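PDB 4R29: uncharacterized protein from Escherichia coli O157:H7, which probably methylates a conserved zinc-finger cysteine of the host proteins TAB2 and TAB3, with S-adenosylmethionine as methyl donor, and so blocks NF-kappa-B activation. Local coordinates for residues T75-C80 against P129-K134; F136-N141 against E166-K171. The protein carries 1 engineered substitution. All blocks are in the same frame, centred on the assembly; numbering follows the deposited sequence.

Interaction 1 (T75-C80 against P129-K134)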
loop_
_atom_site.group_PDB
_atom_site.type_symbol
_atom_site.label_atom_id
_atom_site.label_comp_id
_atom_site.label_asym_id
_atom_site.label_seq_id
_atom_site.Cartn_x
_atom_site.Cartn_y
_atom_site.Cartn_z
ATOM N N THR A 75 -5.538 -19.534 1.817
ATOM C CA THR A 75 -4.559 -20.576 2.069
ATOM C C THR A 75 -3.362 -20.030 2.868
ATOM O O THR A 75 -2.893 -20.672 3.811
ATOM C CB THR A 75 -4.069 -21.245 0.744
ATOM O OG1 THR A 75 -5.199 -21.724 -0.013
ATOM C CG2 THR A 75 -3.137 -22.431 1.051
ATOM N N MET A 76 -2.874 -18.843 2.498
ATOM C CA MET A 76 -1.689 -18.290 3.159
ATOM C C MET A 76 -2.033 -17.544 4.449
ATOM O O MET A 76 -1.156 -17.213 5.227
ATOM C CB MET A 76 -0.931 -17.355 2.218
ATOM C CG MET A 76 -0.526 -17.985 0.890
ATOM S SD MET A 76 0.355 -19.528 1.141
ATOM C CE MET A 76 1.705 -19.037 2.221
ATOM N N TYR A 77 -3.311 -17.263 4.671
ATOM C CA TYR A 77 -3.681 -16.522 5.868
ATOM C C TYR A 77 -3.214 -17.220 7.124
ATOM O O TYR A 77 -3.362 -18.427 7.281
ATOM C CB TYR A 77 -5.190 -16.312 5.969
ATOM C CG TYR A 77 -5.613 -15.549 7.217
ATOM C CD1 TYR A 77 -5.580 -14.152 7.247
ATOM C CD2 TYR A 77 -6.053 -16.216 8.355
ATOM C CE1 TYR A 77 -5.970 -13.450 8.376
ATOM C CE2 TYR A 77 -6.456 -15.523 9.485
ATOM C CZ TYR A 77 -6.418 -14.147 9.484
ATOM O OH TYR A 77 -6.814 -13.451 10.589
ATOM N N SER A 78 -2.678 -16.442 8.046
ATOM C CA SER A 78 -2.329 -16.991 9.336
ATOM C C SER A 78 -2.617 -15.999 10.435
ATOM O O SER A 78 -2.989 -14.852 10.168
ATOM C CB SER A 78 -0.870 -17.424 9.363
ATOM O OG SER A 78 -0.563 -17.917 10.649
ATOM N N VAL A 79 -2.478 -16.445 11.680
ATOM C CA VAL A 79 -2.643 -15.549 12.815
ATOM C C VAL A 79 -1.299 -14.955 13.154
ATOM O O VAL A 79 -0.276 -15.445 12.680
ATOM C CB VAL A 79 -3.234 -16.268 14.043
ATOM C CG1 VAL A 79 -4.749 -16.484 13.847
ATOM C CG2 VAL A 79 -2.483 -17.584 14.308
ATOM N N CYS A 80 -1.305 -13.898 13.959
ATOM C CA CYS A 80 -0.075 -13.240 14.377
ATOM C C CYS A 80 0.694 -14.054 15.381
ATOM O O CYS A 80 0.100 -14.696 16.240
ATOM C CB CYS A 80 -0.394 -11.902 15.034
ATOM S SG CYS A 80 -0.661 -10.587 13.874
ATOM N N PRO A 129 -10.041 -12.017 7.490
ATOM C CA PRO A 129 -10.366 -11.576 8.856
ATOM C C PRO A 129 -9.223 -10.745 9.448
ATOM O O PRO A 129 -8.049 -11.103 9.258
ATOM C CB PRO A 129 -10.536 -12.891 9.641
ATOM C CG PRO A 129 -10.652 -13.998 8.577
ATOM C CD PRO A 129 -9.860 -13.479 7.395
ATOM N N ASP A 130 -9.577 -9.652 10.127
ATOM C CA ASP A 130 -8.631 -8.793 10.844
ATOM C C ASP A 130 -7.595 -8.121 9.938
ATOM O O ASP A 130 -6.556 -7.667 10.408
ATOM C CB ASP A 130 -7.923 -9.575 11.941
ATOM C CG ASP A 130 -8.891 -10.362 12.802
ATOM O OD1 ASP A 130 -9.726 -9.718 13.475
ATOM O OD2 ASP A 130 -8.822 -11.616 12.789
ATOM N N ILE A 131 -7.883 -8.080 8.642
ATOM C CA ILE A 131 -7.028 -7.412 7.679
ATOM C C ILE A 131 -7.658 -6.084 7.250
ATOM O O ILE A 131 -8.732 -6.071 6.647
ATOM C CB ILE A 131 -6.802 -8.300 6.444
ATOM C CG1 ILE A 131 -6.207 -9.645 6.866
ATOM C CG2 ILE A 131 -5.890 -7.612 5.458
ATOM C CD1 ILE A 131 -4.856 -9.520 7.505
ATOM N N CYS A 132 -6.992 -4.975 7.570
ATOM C CA CYS A 132 -7.464 -3.650 7.174
ATOM C C CYS A 132 -6.545 -2.965 6.150
ATOM O O CYS A 132 -5.316 -3.119 6.181
ATOM C CB CYS A 132 -7.622 -2.753 8.401
ATOM S SG CYS A 132 -8.678 -3.432 9.706
ATOM N N CYS A 133 -7.153 -2.202 5.248
ATOM C CA CYS A 133 -6.407 -1.405 4.274
ATOM C C CYS A 133 -6.790 0.071 4.374
ATOM O O CYS A 133 -7.949 0.430 4.163
ATOM C CB CYS A 133 -6.670 -1.902 2.847
ATOM S SG CYS A 133 -6.025 -3.564 2.505
ATOM N N LYS A 134 -5.827 0.923 4.706
ATOM C CA LYS A 134 -6.037 2.363 4.588
ATOM C C LYS A 134 -5.620 2.774 3.178
ATOM O O LYS A 134 -4.503 2.474 2.745
ATOM C CB LYS A 134 -5.253 3.134 5.654
ATOM C CG LYS A 134 -5.800 2.953 7.072
ATOM C CD LYS A 134 -4.966 3.722 8.127
ATOM C CE LYS A 134 -5.557 3.624 9.538
ATOM N NZ LYS A 134 -6.654 4.614 9.780
#
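Y77 carries this contact alone on its side, reaching across to P129, D130 and I131, which meet one face, the hydroxyl and the CE1 edge of its ring. The apolar part is a CH-pi contact: CD of P129 lies over one face of the tyrosine, 4.2 Å from the ring centroid of Y77 and 18° off the ring normal. That CD sits toward the rim, so it covers the CE1 and CZ end more than the middle. I131 comes in at the edge instead, near the ring plane, where its CG1 is 4.1 Å from Y77 CE1.

Y77 is the first residue to leave helical geometry after helix 59-76, and its CG is anti to the backbone N (chi1 180°), which extends the ring from the end of the helix toward the start of strand 131-137. That strand is an outer member of the three-stranded antiparallel sheet in a Rossmann-like fold, paired with strand 145-151. R151 of strand 145-151 ties segment 75-80 to the sheet as well: its NH1 is hydrogen-bonded to S78 O, and Y77 packs on its side chain.

Polar atoms gather at the tip. The hydroxyl of Y77 has OH 3.0 Å from P129 O and 3.5 Å from D130 OD2, with the carboxylate plane of D130 turned 29° from the tyrosine ring. Within 75-80, S78 OG donates to V79 O at 3.2 Å, in the carbonyl plane and onto a lone pair.

Interaction 2 (F136-N141 against E166-K171)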
loop_
_atom_site.group_PDB
_atom_site.type_symbol
_atom_site.label_atom_id
_atom_site.label_comp_id
_atom_site.label_asym_id
_atom_site.label_seq_id
_atom_site.Cartn_x
_atom_site.Cartn_y
_atom_site.Cartn_z
ATOM N N PHE A 136 -5.505 5.716 -0.062
ATOM C CA PHE A 136 -5.570 7.118 -0.476
ATOM C C PHE A 136 -4.783 7.370 -1.750
ATOM O O PHE A 136 -3.865 6.618 -2.074
ATOM C CB PHE A 136 -5.092 8.055 0.630
ATOM C CG PHE A 136 -3.749 7.700 1.184
ATOM C CD1 PHE A 136 -3.631 6.749 2.190
ATOM C CD2 PHE A 136 -2.609 8.317 0.713
ATOM C CE1 PHE A 136 -2.397 6.418 2.716
ATOM C CE2 PHE A 136 -1.354 7.981 1.235
ATOM C CZ PHE A 136 -1.254 7.028 2.240
ATOM N N PRO A 137 -5.147 8.438 -2.478
ATOM C CA PRO A 137 -4.483 8.796 -3.735
ATOM C C PRO A 137 -2.982 9.010 -3.541
ATOM O O PRO A 137 -2.568 9.555 -2.527
ATOM C CB PRO A 137 -5.148 10.132 -4.117
ATOM C CG PRO A 137 -6.477 10.116 -3.429
ATOM C CD PRO A 137 -6.223 9.389 -2.128
ATOM N N LYS A 138 -2.175 8.587 -4.505
ATOM C CA LYS A 138 -0.761 8.865 -4.430
ATOM C C LYS A 138 -0.530 10.330 -4.701
ATOM O O LYS A 138 -1.065 10.885 -5.664
ATOM C CB LYS A 138 0.046 8.043 -5.426
ATOM C CG LYS A 138 1.536 8.359 -5.362
ATOM C CD LYS A 138 2.393 7.202 -5.877
ATOM C CE LYS A 138 3.866 7.603 -6.030
ATOM N NZ LYS A 138 4.296 8.642 -5.034
ATOM N N GLU A 139 0.254 10.947 -3.821
ATOM C CA GLU A 139 0.826 12.268 -4.043
ATOM C C GLU A 139 1.383 12.369 -5.467
ATOM O O GLU A 139 2.024 11.438 -5.955
ATOM C CB GLU A 139 1.959 12.486 -3.034
ATOM C CG GLU A 139 2.680 13.811 -3.156
ATOM C CD GLU A 139 1.800 14.972 -2.754
ATOM O OE1 GLU A 139 0.591 14.745 -2.505
ATOM O OE2 GLU A 139 2.320 16.103 -2.683
ATOM N N ASN A 140 1.127 13.485 -6.136
ATOM C CA ASN A 140 1.773 13.753 -7.418
ATOM C C ASN A 140 1.487 12.707 -8.497
ATOM O O ASN A 140 2.273 12.531 -9.432
ATOM C CB ASN A 140 3.293 13.917 -7.233
ATOM C CG ASN A 140 3.989 12.613 -6.801
ATOM O OD1 ASN A 140 3.988 11.613 -7.533
ATOM N ND2 ASN A 140 4.584 12.624 -5.608
ATOM N N ASN A 141 0.367 12.007 -8.376
ATOM C CA ASN A 141 0.003 11.036 -9.397
ATOM C C ASN A 141 -1.507 10.981 -9.563
ATOM O O ASN A 141 -2.256 11.051 -8.582
ATOM C CB ASN A 141 0.584 9.655 -9.079
ATOM C CG ASN A 141 0.395 8.654 -10.217
ATOM O OD1 ASN A 141 -0.696 8.126 -10.424
ATOM N ND2 ASN A 141 1.468 8.371 -10.940
ATOM N N GLU A 166 1.959 9.449 8.939
ATOM C CA GLU A 166 2.712 10.595 9.453
ATOM C C GLU A 166 4.051 10.749 8.757
ATOM O O GLU A 166 4.406 11.852 8.339
ATOM C CB GLU A 166 2.972 10.452 10.947
ATOM C CG GLU A 166 1.734 10.503 11.787
ATOM C CD GLU A 166 2.027 10.127 13.224
ATOM O OE1 GLU A 166 1.070 9.794 13.957
ATOM O OE2 GLU A 166 3.217 10.156 13.615
ATOM N N LEU A 167 4.812 9.656 8.660
ATOM C CA LEU A 167 6.103 9.737 8.003
ATOM C C LEU A 167 5.892 10.062 6.531
ATOM O O LEU A 167 6.582 10.893 5.967
ATOM C CB LEU A 167 6.910 8.446 8.192
ATOM C CG LEU A 167 7.248 8.087 9.646
ATOM C CD1 LEU A 167 7.965 6.755 9.769
ATOM C CD2 LEU A 167 8.084 9.199 10.279
ATOM N N TYR A 168 4.909 9.428 5.913
ATOM C CA TYR A 168 4.616 9.699 4.515
ATOM C C TYR A 168 4.265 11.172 4.276
ATOM O O TYR A 168 4.649 11.752 3.265
ATOM C CB TYR A 168 3.469 8.832 4.046
ATOM C CG TYR A 168 3.094 9.065 2.607
ATOM C CD1 TYR A 168 3.819 8.468 1.583
ATOM C CD2 TYR A 168 2.018 9.875 2.270
ATOM C CE1 TYR A 168 3.484 8.663 0.264
ATOM C CE2 TYR A 168 1.672 10.083 0.948
ATOM C CZ TYR A 168 2.412 9.471 -0.050
ATOM O OH TYR A 168 2.093 9.658 -1.372
ATOM N N ASN A 169 3.512 11.755 5.199
ATOM C CA ASN A 169 3.129 13.152 5.093
ATOM C C ASN A 169 4.325 14.079 5.272
ATOM O O ASN A 169 4.419 15.117 4.635
ATOM C CB ASN A 169 2.047 13.490 6.120
ATOM C CG ASN A 169 0.673 13.000 5.703
ATOM O OD1 ASN A 169 0.396 12.838 4.517
ATOM N ND2 ASN A 169 -0.193 12.756 6.678
ATOM N N ILE A 170 5.230 13.704 6.164
ATOM C CA ILE A 170 6.426 14.484 6.349
ATOM C C ILE A 170 7.246 14.456 5.067
ATOM O O ILE A 170 7.681 15.500 4.584
ATOM C CB ILE A 170 7.266 13.945 7.485
ATOM C CG1 ILE A 170 6.596 14.247 8.825
ATOM C CG2 ILE A 170 8.672 14.534 7.421
ATOM C CD1 ILE A 170 7.353 13.649 10.004
ATOM N N LYS A 171 7.441 13.262 4.508
ATOM C CA LYS A 171 8.186 13.140 3.259
ATOM C C LYS A 171 7.568 14.022 2.178
ATOM O O LYS A 171 8.247 14.842 1.579
ATOM C CB LYS A 171 8.232 11.696 2.760
ATOM C CG LYS A 171 9.178 11.491 1.566
ATOM C CD LYS A 171 8.576 10.565 0.526
ATOM C CE LYS A 171 9.636 9.682 -0.170
ATOM N NZ LYS A 171 10.914 10.397 -0.531
#
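Y168 reaches out of helix 155-181 to F136, K138 and E139, and its side chain can be followed outward atom by atom. At CB the side chain leaves the helix with CG anti to the backbone N (chi1 179°), a setting that sends the ring toward the end of strand 131-137. CD2 is the first ring atom to meet the other segment, 4.0 Å from F136 CE2. CE2 of Y168 comes closer to the same F136 CE2, at 3.7 Å. The two rings form an offset edge-to-face pair, the edge of F136 directed toward the face of Y168, with centroids 5.6 Å apart and planes at 61°.

F136 is the last residue but one of outer strand 131-137 in the three-stranded antiparallel sheet, and its side chain also packs on I146 and V148 of strand 145-151. After P137 the chain enters a type II beta turn, K138 to N141, closed by N141 N to K138 O. In this Rossmann-like fold the contact sets a helix against the end of an outer strand and the turn after it, with the side chain of Y168 about 8 Å from the bound S-adenosylmethionine.

At the tip, OH accepts a weak hydrogen bond from the backbone N of E139, 3.3 Å long with an N-H...O angle of 150°. E139 CB touches the same OH, while the glutamate chain bends at chi2 and leads its carboxylate away. K138 CG lies farther off, 4.2 Å from Y168 OH.

How the interactions relate
From the N terminus, helix 59-76 runs out into segment 75-80, and interaction 1 closes the first loop when the chain returns at 129-134, after 48 intervening residues that include helix 95-103, strand 109-114 and helix 120-125. Strand 131-137 then carries the chain straight on into interaction 2, whose shorter loop passes through strand 145-151 before helix 155-181 comes back to segment 136-141. The two loops follow in series, neither nesting nor crossing. Both are anchored on strand 131-137, one at each end, with centres 24 Å apart, so this outer strand is tied near its start to the chain leaving helix 59-76, and at its finish to helix 155-181.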